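Local coordinates for protein flap endonuclease 1 (Methanocaldococcus jannaschii, PDB 1A76) that cuts 5'-flaps from branched DNA and degrades DNA from its 5' end during replication and repair, using magnesium ions, at residues V3-G6 and D7-K11; A157-M160 and A161-D165; K231-G234 and F235-Y239; V255-Y258 and D259-K262. One frame throughout, in Å; residues are numbered along the deposited sequence.

Contact 1: V3-G6 and D7-K11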
loop_
_atom_site.group_PDB
_atom_site.type_symbol
_atom_site.label_atom_id
_atom_site.label_comp_id
_atom_site.label_asym_id
_atom_site.label_seq_id
_atom_site.Cartn_x
_atom_site.Cartn_y
_atom_site.Cartn_z
ATOM N N VAL A 3 4.547 -3.039 -10.496
ATOM C CA VAL A 3 5.323 -3.648 -11.571
ATOM C C VAL A 3 4.922 -5.116 -11.723
ATOM O O VAL A 3 4.877 -5.860 -10.743
ATOM C CB VAL A 3 6.841 -3.549 -11.289
ATOM C CG1 VAL A 3 7.625 -3.808 -12.567
ATOM C CG2 VAL A 3 7.183 -2.170 -10.745
ATOM N N GLN A 4 4.628 -5.520 -12.957
ATOM C CA GLN A 4 4.203 -6.885 -13.262
ATOM C C GLN A 4 5.307 -7.932 -13.203
ATOM O O GLN A 4 5.605 -8.581 -14.201
ATOM C CB GLN A 4 3.551 -6.932 -14.647
ATOM C CG GLN A 4 2.442 -5.921 -14.847
ATOM C CD GLN A 4 1.612 -5.724 -13.600
ATOM O OE1 GLN A 4 0.662 -6.466 -13.346
ATOM N NE2 GLN A 4 1.967 -4.721 -12.811
ATOM N N PHE A 5 5.892 -8.110 -12.026
ATOM C CA PHE A 5 6.963 -9.080 -11.832
ATOM C C PHE A 5 6.425 -10.509 -11.769
ATOM O O PHE A 5 7.112 -11.456 -12.152
ATOM C CB PHE A 5 7.703 -8.783 -10.526
ATOM C CG PHE A 5 8.770 -7.727 -10.646
ATOM C CD1 PHE A 5 9.363 -7.443 -11.876
ATOM C CD2 PHE A 5 9.198 -7.032 -9.516
ATOM C CE1 PHE A 5 10.362 -6.488 -11.977
ATOM C CE2 PHE A 5 10.205 -6.069 -9.604
ATOM C CZ PHE A 5 10.788 -5.795 -10.838
ATOM N N GLY A 6 5.198 -10.642 -11.270
ATOM C CA GLY A 6 4.540 -11.931 -11.111
ATOM C C GLY A 6 5.126 -13.172 -11.766
ATOM O O GLY A 6 5.796 -13.979 -11.120
ATOM N N ASP A 7 4.853 -13.318 -13.056
ATOM C CA ASP A 7 5.297 -14.447 -13.863
ATOM C C ASP A 7 6.813 -14.599 -13.985
ATOM O O ASP A 7 7.294 -15.613 -14.475
ATOM C CB ASP A 7 4.691 -14.313 -15.269
ATOM C CG ASP A 7 4.943 -15.529 -16.143
ATOM O OD1 ASP A 7 6.005 -15.585 -16.804
ATOM O OD2 ASP A 7 4.072 -16.427 -16.174
ATOM N N PHE A 8 7.567 -13.612 -13.521
ATOM C CA PHE A 8 9.012 -13.667 -13.675
ATOM C C PHE A 8 9.888 -13.825 -12.451
ATOM O O PHE A 8 11.089 -14.006 -12.581
ATOM C CB PHE A 8 9.454 -12.445 -14.467
ATOM C CG PHE A 8 8.641 -12.225 -15.699
ATOM C CD1 PHE A 8 8.874 -12.991 -16.839
ATOM C CD2 PHE A 8 7.606 -11.294 -15.709
ATOM C CE1 PHE A 8 8.086 -12.838 -17.975
ATOM C CE2 PHE A 8 6.814 -11.133 -16.839
ATOM C CZ PHE A 8 7.056 -11.910 -17.977
ATOM N N ILE A 9 9.311 -13.775 -11.265
ATOM C CA ILE A 9 10.134 -13.929 -10.079
ATOM C C ILE A 9 9.692 -15.097 -9.221
ATOM O O ILE A 9 8.521 -15.482 -9.235
ATOM C CB ILE A 9 10.126 -12.638 -9.232
ATOM C CG1 ILE A 9 8.714 -12.352 -8.725
ATOM C CG2 ILE A 9 10.607 -11.462 -10.077
ATOM C CD1 ILE A 9 8.606 -11.065 -7.946
ATOM N N PRO A 10 10.639 -15.711 -8.492
ATOM C CA PRO A 10 10.275 -16.840 -7.629
ATOM C C PRO A 10 9.369 -16.387 -6.488
ATOM O O PRO A 10 9.510 -15.285 -5.966
ATOM C CB PRO A 10 11.621 -17.379 -7.129
ATOM C CG PRO A 10 12.594 -16.244 -7.307
ATOM C CD PRO A 10 12.093 -15.432 -8.479
ATOM N N LYS A 11 8.408 -17.230 -6.133
ATOM C CA LYS A 11 7.493 -16.928 -5.043
ATOM C C LYS A 11 6.890 -18.237 -4.596
ATOM O O LYS A 11 6.946 -19.223 -5.324
ATOM C CB LYS A 11 6.397 -15.968 -5.498
ATOM C CG LYS A 11 5.392 -16.581 -6.440
ATOM C CD LYS A 11 5.550 -16.015 -7.837
ATOM C CE LYS A 11 4.597 -14.867 -8.066
ATOM N NZ LYS A 11 4.974 -13.724 -7.199
HETATM O O HOH W 1 3.722 -11.319 -14.763
#
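Phe5 and Ile9 meet round a short 3-10 turn close to the amino end of the N-domain, ahead of the short edge strand 12-13. The carbonyl of Phe5 is the focus of the turn. Phe8 N reaches Phe5 O at only 2.6 Å with an N-H...O angle of 156°, and Ile9 N adds a weak second bond to the same oxygen. Packing is tight on the inner flank. Ile9 CG1 takes the position between its own backbone N and carbonyl carbon (chi1 63°), which carries CD1 back along the turn to lie 3.6 Å from Phe5 CB, while CG2 approaches the Phe5 ring obliquely. The phenyl group itself turns away into the protein, against Leu214, Ile217 and Met221 of helix 211-221. Val3, buried just before Gln4, bonds through its N to Asp175 OD1, a predicted ligand of the second magnesium ion. The outer side is looser. Gln4 and Asp7 are exposed; Gln4 leads away, and Asp7, leaving residues 3-6, puts OD1 over the rim of one Phe8 face. Phe8 is partly exposed; its ring stacks with Phe235, and Gln4 O comes to its edge, 3.7 Å from Phe8 CD2. Lys11 closes the far end with a strongly bent chain that puts CE 3.4 Å from Gly6 O, while NZ passes on to a salt bridge with Glu196 and a hydrogen bond with Tyr174. On the solvent side a water accepts from Asp7 N at 2.9 Å and donates weakly to Gln4 O, 3.4 Å away.

Contact 2: A157-M160 and A161-D165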
loop_
_atom_site.group_PDB
_atom_site.type_symbol
_atom_site.label_atom_id
_atom_site.label_comp_id
_atom_site.label_asym_id
_atom_site.label_seq_id
_atom_site.Cartn_x
_atom_site.Cartn_y
_atom_site.Cartn_z
ATOM N N ALA A 157 6.971 1.037 4.886
ATOM C CA ALA A 157 6.740 -0.349 5.301
ATOM C C ALA A 157 7.962 -1.206 5.006
ATOM O O ALA A 157 8.331 -2.082 5.805
ATOM C CB ALA A 157 5.514 -0.915 4.583
ATOM N N SER A 158 8.584 -0.966 3.854
ATOM C CA SER A 158 9.764 -1.734 3.488
ATOM C C SER A 158 10.882 -1.479 4.497
ATOM O O SER A 158 11.537 -2.421 4.962
ATOM C CB SER A 158 10.226 -1.363 2.073
ATOM O OG SER A 158 9.178 -1.568 1.137
ATOM N N TYR A 159 11.091 -0.209 4.838
ATOM C CA TYR A 159 12.125 0.172 5.809
ATOM C C TYR A 159 11.912 -0.528 7.155
ATOM O O TYR A 159 12.866 -1.008 7.785
ATOM C CB TYR A 159 12.114 1.695 6.009
ATOM C CG TYR A 159 12.910 2.199 7.196
ATOM C CD1 TYR A 159 14.306 2.151 7.193
ATOM C CD2 TYR A 159 12.271 2.788 8.297
ATOM C CE1 TYR A 159 15.054 2.687 8.254
ATOM C CE2 TYR A 159 13.011 3.328 9.365
ATOM C CZ TYR A 159 14.401 3.273 9.329
ATOM O OH TYR A 159 15.148 3.799 10.357
ATOM N N MET A 160 10.662 -0.583 7.603
ATOM C CA MET A 160 10.349 -1.231 8.881
ATOM C C MET A 160 10.663 -2.728 8.818
ATOM O O MET A 160 11.099 -3.345 9.801
ATOM C CB MET A 160 8.876 -1.018 9.227
ATOM C CG MET A 160 8.518 0.453 9.503
ATOM S SD MET A 160 6.773 0.891 9.275
ATOM C CE MET A 160 6.031 0.163 10.722
ATOM N N ALA A 161 10.437 -3.315 7.652
ATOM C CA ALA A 161 10.701 -4.739 7.474
ATOM C C ALA A 161 12.204 -4.955 7.400
ATOM O O ALA A 161 12.735 -5.890 7.993
ATOM C CB ALA A 161 10.021 -5.247 6.206
ATOM N N LYS A 162 12.890 -4.082 6.671
ATOM C CA LYS A 162 14.335 -4.201 6.541
ATOM C C LYS A 162 14.995 -4.135 7.919
ATOM O O LYS A 162 15.917 -4.905 8.215
ATOM C CB LYS A 162 14.872 -3.096 5.629
ATOM C CG LYS A 162 15.032 -3.542 4.183
ATOM C CD LYS A 162 14.948 -2.380 3.211
ATOM C CE LYS A 162 16.266 -1.638 3.122
ATOM N NZ LYS A 162 16.057 -0.161 3.223
ATOM N N LYS A 163 14.504 -3.238 8.767
ATOM C CA LYS A 163 15.042 -3.075 10.122
ATOM C C LYS A 163 14.751 -4.249 11.040
ATOM O O LYS A 163 15.351 -4.363 12.104
ATOM C CB LYS A 163 14.470 -1.826 10.782
ATOM C CG LYS A 163 14.771 -0.532 10.059
ATOM C CD LYS A 163 14.762 0.626 11.036
ATOM C CE LYS A 163 13.487 0.659 11.847
ATOM N NZ LYS A 163 13.584 1.661 12.947
ATOM N N GLY A 164 13.812 -5.103 10.653
ATOM C CA GLY A 164 13.480 -6.242 11.495
ATOM C C GLY A 164 12.369 -5.978 12.493
ATOM O O GLY A 164 12.094 -6.811 13.361
ATOM N N ASP A 165 11.727 -4.820 12.385
ATOM C CA ASP A 165 10.635 -4.485 13.286
ATOM C C ASP A 165 9.408 -5.322 12.927
ATOM O O ASP A 165 8.559 -5.605 13.777
ATOM C CB ASP A 165 10.323 -2.994 13.195
ATOM C CG ASP A 165 11.298 -2.150 13.997
ATOM O OD1 ASP A 165 12.154 -2.728 14.711
ATOM O OD2 ASP A 165 11.211 -0.913 13.911
#
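Lys162 N meets Ser158 O at 2.7 Å, nearly in line with the carbonyl bond, in the last turns of helix 153-162, which finishes in a Schellman motif. Lys163 N to Tyr159 O (2.9 Å) and Ala161 N to Ala157 O repeat the helical pattern. At the motif itself Asp165 N reaches back five residues to Met160 O at 3.0 Å, and Gly164 N binds Ala161 O. The positive phi of Gly164 (91°) would jam a CB against the preceding carbonyl oxygen. Outward from the backbone, Lys163 lies over one face of the Tyr159 ring. Its CG stands 3.9 Å from the ring centroid in a CH-pi contact, and CD presses 3.2 Å from Tyr159 CZ, a close fit. Tyr159 CG lies opposite its backbone N (chi1 167°), which lays the ring alongside the next turn for the lysine methylenes to cover. Both polar ends then converge on Asp272 OD1, the phenol by a hydrogen bond and NZ by a salt bridge. With a leucine here, Asp272 would probably lose the phenol bond and the Lys163 chain the flat face that fixes its course. On the buried side, Ala157 and Ala161 rest on Val169 and Met160 on Ile76, joining the helix to strands of the central sheet. Ser158 OG bonds back to the carbonyl of Glu154, a ligand of the first magnesium ion, and also to Ala176 O.

Contact 3: K231-G234 and F235-Y239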
loop_
_atom_site.group_PDB
_atom_site.type_symbol
_atom_site.label_atom_id
_atom_site.label_comp_id
_atom_site.label_asym_id
_atom_site.label_seq_id
_atom_site.Cartn_x
_atom_site.Cartn_y
_atom_site.Cartn_z
ATOM N N LYS A 231 10.375 1.804 -24.453
ATOM C CA LYS A 231 10.060 1.187 -25.743
ATOM C C LYS A 231 9.364 -0.174 -25.765
ATOM O O LYS A 231 9.714 -1.046 -26.568
ATOM C CB LYS A 231 11.346 1.105 -26.574
ATOM C CG LYS A 231 12.358 2.227 -26.282
ATOM C CD LYS A 231 11.823 3.615 -26.649
ATOM C CE LYS A 231 11.154 4.322 -25.458
ATOM N NZ LYS A 231 12.117 4.979 -24.520
ATOM N N GLY A 232 8.371 -0.345 -24.903
ATOM C CA GLY A 232 7.631 -1.597 -24.853
ATOM C C GLY A 232 8.413 -2.799 -24.357
ATOM O O GLY A 232 7.912 -3.923 -24.407
ATOM N N ILE A 233 9.634 -2.575 -23.877
ATOM C CA ILE A 233 10.463 -3.669 -23.379
ATOM C C ILE A 233 9.836 -4.341 -22.153
ATOM O O ILE A 233 9.460 -3.669 -21.184
ATOM C CB ILE A 233 11.878 -3.162 -23.000
ATOM C CG1 ILE A 233 12.665 -2.790 -24.261
ATOM C CG2 ILE A 233 12.636 -4.235 -22.247
ATOM C CD1 ILE A 233 13.724 -1.730 -24.019
ATOM N N GLY A 234 9.718 -5.665 -22.211
ATOM C CA GLY A 234 9.160 -6.429 -21.104
ATOM C C GLY A 234 10.226 -6.959 -20.142
ATOM O O GLY A 234 11.406 -6.612 -20.255
ATOM N N PHE A 235 9.822 -7.821 -19.210
ATOM C CA PHE A 235 10.752 -8.364 -18.226
ATOM C C PHE A 235 11.914 -9.159 -18.840
ATOM O O PHE A 235 13.075 -8.948 -18.481
ATOM C CB PHE A 235 9.994 -9.232 -17.206
ATOM C CG PHE A 235 10.836 -9.666 -16.027
ATOM C CD1 PHE A 235 11.753 -10.708 -16.153
ATOM C CD2 PHE A 235 10.711 -9.038 -14.792
ATOM C CE1 PHE A 235 12.535 -11.119 -15.063
ATOM C CE2 PHE A 235 11.486 -9.445 -13.702
ATOM C CZ PHE A 235 12.398 -10.485 -13.839
ATOM N N LYS A 236 11.595 -10.057 -19.771
ATOM C CA LYS A 236 12.582 -10.898 -20.432
ATOM C C LYS A 236 13.668 -10.096 -21.133
ATOM O O LYS A 236 14.859 -10.372 -20.964
ATOM C CB LYS A 236 11.891 -11.812 -21.459
ATOM C CG LYS A 236 11.437 -13.161 -20.926
ATOM C CD LYS A 236 11.498 -14.235 -22.020
ATOM C CE LYS A 236 12.514 -15.324 -21.687
ATOM N NZ LYS A 236 13.615 -15.425 -22.695
ATOM N N ARG A 237 13.258 -9.115 -21.937
ATOM C CA ARG A 237 14.211 -8.290 -22.674
ATOM C C ARG A 237 15.032 -7.403 -21.746
ATOM O O ARG A 237 16.229 -7.203 -21.957
ATOM C CB ARG A 237 13.473 -7.424 -23.707
ATOM C CG ARG A 237 14.330 -6.333 -24.340
ATOM C CD ARG A 237 15.409 -6.885 -25.298
ATOM N NE ARG A 237 16.069 -5.785 -26.005
ATOM C CZ ARG A 237 17.346 -5.776 -26.375
ATOM N NH1 ARG A 237 18.134 -6.815 -26.114
ATOM N NH2 ARG A 237 17.842 -4.708 -26.987
ATOM N N ALA A 238 14.386 -6.885 -20.710
ATOM C CA ALA A 238 15.046 -6.018 -19.748
ATOM C C ALA A 238 16.079 -6.805 -18.939
ATOM O O ALA A 238 17.192 -6.329 -18.696
ATOM C CB ALA A 238 14.005 -5.392 -18.834
ATOM N N TYR A 239 15.704 -8.016 -18.543
ATOM C CA TYR A 239 16.585 -8.899 -17.774
ATOM C C TYR A 239 17.778 -9.274 -18.661
ATOM O O TYR A 239 18.902 -9.424 -18.188
ATOM C CB TYR A 239 15.806 -10.157 -17.365
ATOM C CG TYR A 239 16.620 -11.240 -16.676
ATOM C CD1 TYR A 239 17.046 -11.093 -15.354
ATOM C CD2 TYR A 239 16.931 -12.427 -17.339
ATOM C CE1 TYR A 239 17.760 -12.112 -14.707
ATOM C CE2 TYR A 239 17.644 -13.451 -16.702
ATOM C CZ TYR A 239 18.053 -13.290 -15.385
ATOM O OH TYR A 239 18.715 -14.330 -14.750
#
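Ile233 CG2 meets Arg237 CG at 3.4 Å on the first turn of the following helix. The two side chains are set at a slant to each other, and the isoleucine touches the arginine by both branches: CG1 is 3.9 Å from the same CG. A chi1 of -70° (to CG1) puts CG2 on the side of the carbonyl carbon, where that methyl also comes within 3.9 Å of Ala238 CB. Arg237 offers only the base of its chain. Its CG extends toward the loop, after which the bend at chi2 (70°) sends the rest elsewhere, and NH1 ends in a salt bridge with Glu240. The side-chain part of the contact is thus apolar although an arginine makes half of it. Residues 231-234 lead into helix 235-244 from the loop that follows helix 211-221, an arrangement consistent with the helix-three-turn-helix element of archaeal FEN1, which in relatives grips duplex DNA through its backbone phosphates. Gly234 holds the N-cap position. Its carbonyl accepts from Ala238 N at 3.0 Å with an N-H...O angle of 154°, the opening bond of the helix, and Ala238 CB lies only 3.2 Å from that oxygen. Phe235 is turned the other way: its ring heads into the protein, onto Ile217 and Met221. Ile233 and Ala238, by contrast, share Phe220 of the same helix 211-221 as their neighbour. Tyr239 N continues the helical series by bonding to Phe235 O at 2.8 Å.

Contact 4: V255-Y258 and D259-K262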
loop_
_atom_site.group_PDB
_atom_site.type_symbol
_atom_site.label_atom_id
_atom_site.label_comp_id
_atom_site.label_asym_id
_atom_site.label_seq_id
_atom_site.Cartn_x
_atom_site.Cartn_y
_atom_site.Cartn_z
ATOM N N VAL A 255 15.630 7.038 -20.365
ATOM C CA VAL A 255 14.810 7.560 -19.283
ATOM C C VAL A 255 15.348 8.823 -18.630
ATOM O O VAL A 255 16.332 8.775 -17.895
ATOM C CB VAL A 255 14.621 6.485 -18.189
ATOM C CG1 VAL A 255 13.875 7.074 -17.014
ATOM C CG2 VAL A 255 13.859 5.279 -18.767
ATOM N N GLU A 256 14.706 9.955 -18.897
ATOM C CA GLU A 256 15.132 11.214 -18.284
ATOM C C GLU A 256 14.920 11.058 -16.786
ATOM O O GLU A 256 13.951 10.443 -16.369
ATOM C CB GLU A 256 14.278 12.374 -18.795
ATOM C CG GLU A 256 14.835 13.757 -18.465
ATOM C CD GLU A 256 14.093 14.871 -19.186
ATOM O OE1 GLU A 256 12.913 14.665 -19.532
ATOM O OE2 GLU A 256 14.687 15.954 -19.403
ATOM N N TYR A 257 15.803 11.614 -15.973
ATOM C CA TYR A 257 15.660 11.501 -14.511
ATOM C C TYR A 257 15.794 10.064 -14.009
ATOM O O TYR A 257 15.251 9.698 -12.962
ATOM C CB TYR A 257 14.324 12.091 -14.034
ATOM C CG TYR A 257 14.071 13.502 -14.525
ATOM C CD1 TYR A 257 15.010 14.516 -14.317
ATOM C CD2 TYR A 257 12.914 13.811 -15.242
ATOM C CE1 TYR A 257 14.800 15.813 -14.819
ATOM C CE2 TYR A 257 12.695 15.096 -15.750
ATOM C CZ TYR A 257 13.642 16.090 -15.536
ATOM O OH TYR A 257 13.431 17.362 -16.039
ATOM N N TYR A 258 16.534 9.262 -14.769
ATOM C CA TYR A 258 16.802 7.873 -14.411
ATOM C C TYR A 258 17.449 7.821 -13.028
ATOM O O TYR A 258 17.071 6.997 -12.194
ATOM C CB TYR A 258 17.731 7.245 -15.461
ATOM C CG TYR A 258 18.428 5.965 -15.058
ATOM C CD1 TYR A 258 17.729 4.918 -14.454
ATOM C CD2 TYR A 258 19.781 5.782 -15.331
ATOM C CE1 TYR A 258 18.359 3.730 -14.138
ATOM C CE2 TYR A 258 20.423 4.597 -15.020
ATOM C CZ TYR A 258 19.708 3.573 -14.425
ATOM O OH TYR A 258 20.345 2.394 -14.139
ATOM N N ASP A 259 18.405 8.719 -12.783
ATOM C CA ASP A 259 19.115 8.776 -11.500
ATOM C C ASP A 259 18.199 9.197 -10.367
ATOM O O ASP A 259 18.361 8.764 -9.225
ATOM C CB ASP A 259 20.276 9.762 -11.568
ATOM C CG ASP A 259 21.440 9.248 -12.393
ATOM O OD1 ASP A 259 21.613 8.016 -12.480
ATOM O OD2 ASP A 259 22.188 10.086 -12.946
ATOM N N GLU A 260 17.241 10.056 -10.687
ATOM C CA GLU A 260 16.293 10.541 -9.703
ATOM C C GLU A 260 15.350 9.415 -9.277
ATOM O O GLU A 260 15.052 9.261 -8.094
ATOM C CB GLU A 260 15.491 11.709 -10.295
ATOM C CG GLU A 260 16.263 13.034 -10.391
ATOM C CD GLU A 260 17.467 12.989 -11.337
ATOM O OE1 GLU A 260 17.409 12.332 -12.405
ATOM O OE2 GLU A 260 18.487 13.631 -11.003
ATOM N N ILE A 261 14.887 8.630 -10.247
ATOM C CA ILE A 261 13.973 7.525 -9.974
ATOM C C ILE A 261 14.665 6.506 -9.071
ATOM O O ILE A 261 14.073 6.018 -8.102
ATOM C CB ILE A 261 13.522 6.831 -11.292
ATOM C CG1 ILE A 261 12.723 7.812 -12.150
ATOM C CG2 ILE A 261 12.664 5.602 -10.985
ATOM C CD1 ILE A 261 12.647 7.408 -13.607
ATOM N N LYS A 262 15.918 6.196 -9.396
ATOM C CA LYS A 262 16.716 5.260 -8.618
ATOM C C LYS A 262 16.797 5.723 -7.166
ATOM O O LYS A 262 16.626 4.931 -6.240
ATOM C CB LYS A 262 18.134 5.163 -9.198
ATOM C CG LYS A 262 18.232 4.321 -10.465
ATOM C CD LYS A 262 19.679 4.018 -10.833
ATOM C CE LYS A 262 20.459 5.292 -11.161
ATOM N NZ LYS A 262 21.750 5.045 -11.882
#
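A type II beta turn from Val255 to Tyr258 joins helix 247-254 to helix 258-266 and delivers Tyr257 to the N-cap of the second. Tyr257 O accepts from Ile261 N at 2.9 Å, nearly in line with the carbonyl, and Tyr258 O takes Lys262 N in the next bond of the helix. Tyr258 and Lys262, four residues apart, carry the main side-chain contact. A chi1 of 163° swings the tyrosine ring to the side of its carbonyl carbon, and the lysine chain climbs across one face of it: CE stands 3.9 Å from the ring centroid and close to the ring normal, as a CH-pi contact. NZ lies equally far from the centroid but off-centre, 33° from the normal, in a cation-pi contact. Asp259 OD1 receives that ammonium at 3.0 Å, nearly along its C-O axis, in a salt bridge. The phenol hydroxyl bonds to Asp216 on helix 211-221. Reduced to an alanine, Tyr258 would probably leave a gap beside Ile219 and Leu251, Asp216 without its phenol partner and the Lys262 ammonium without its cation-pi face. Behind the turn, Val255 CG1 meets Ile261 CD1 at 3.6 Å, the two chains crossing near a right angle, and both residues also touch Ile219. Tyr257 has Glu256 CG over the centre of one ring face, and it makes a cation-pi contact with Arg94. The ammonium of Lys262, held between an aromatic face and a carboxylate, is likely to be stabilised in its charged form.

Contacts 1 and 3 touch: Phe235 packs against both Phe5 and Phe8, with Phe8 CB 3.3 Å from Phe235 CD1, and both contacts send aromatic groups onto helix 211-221. Contact 4 uses the same helix through Ile219 and Asp216 without touching contact 3. All four are partly buried, but contact 2, on a helix laid against the central sheet, lies nearest the centre of the chain (about 14 Å, centre to centre); contact 1 is at about 18 Å, contacts 4 and 3 at about 23 and 25 Å. Lysine methylenes over tyrosine faces recur in contacts 2 and 4, with carboxylates receiving the ammonium groups; contact 3 is chiefly apolar, and contact 1 combines a buried phenylalanine with a water-bridged outer side.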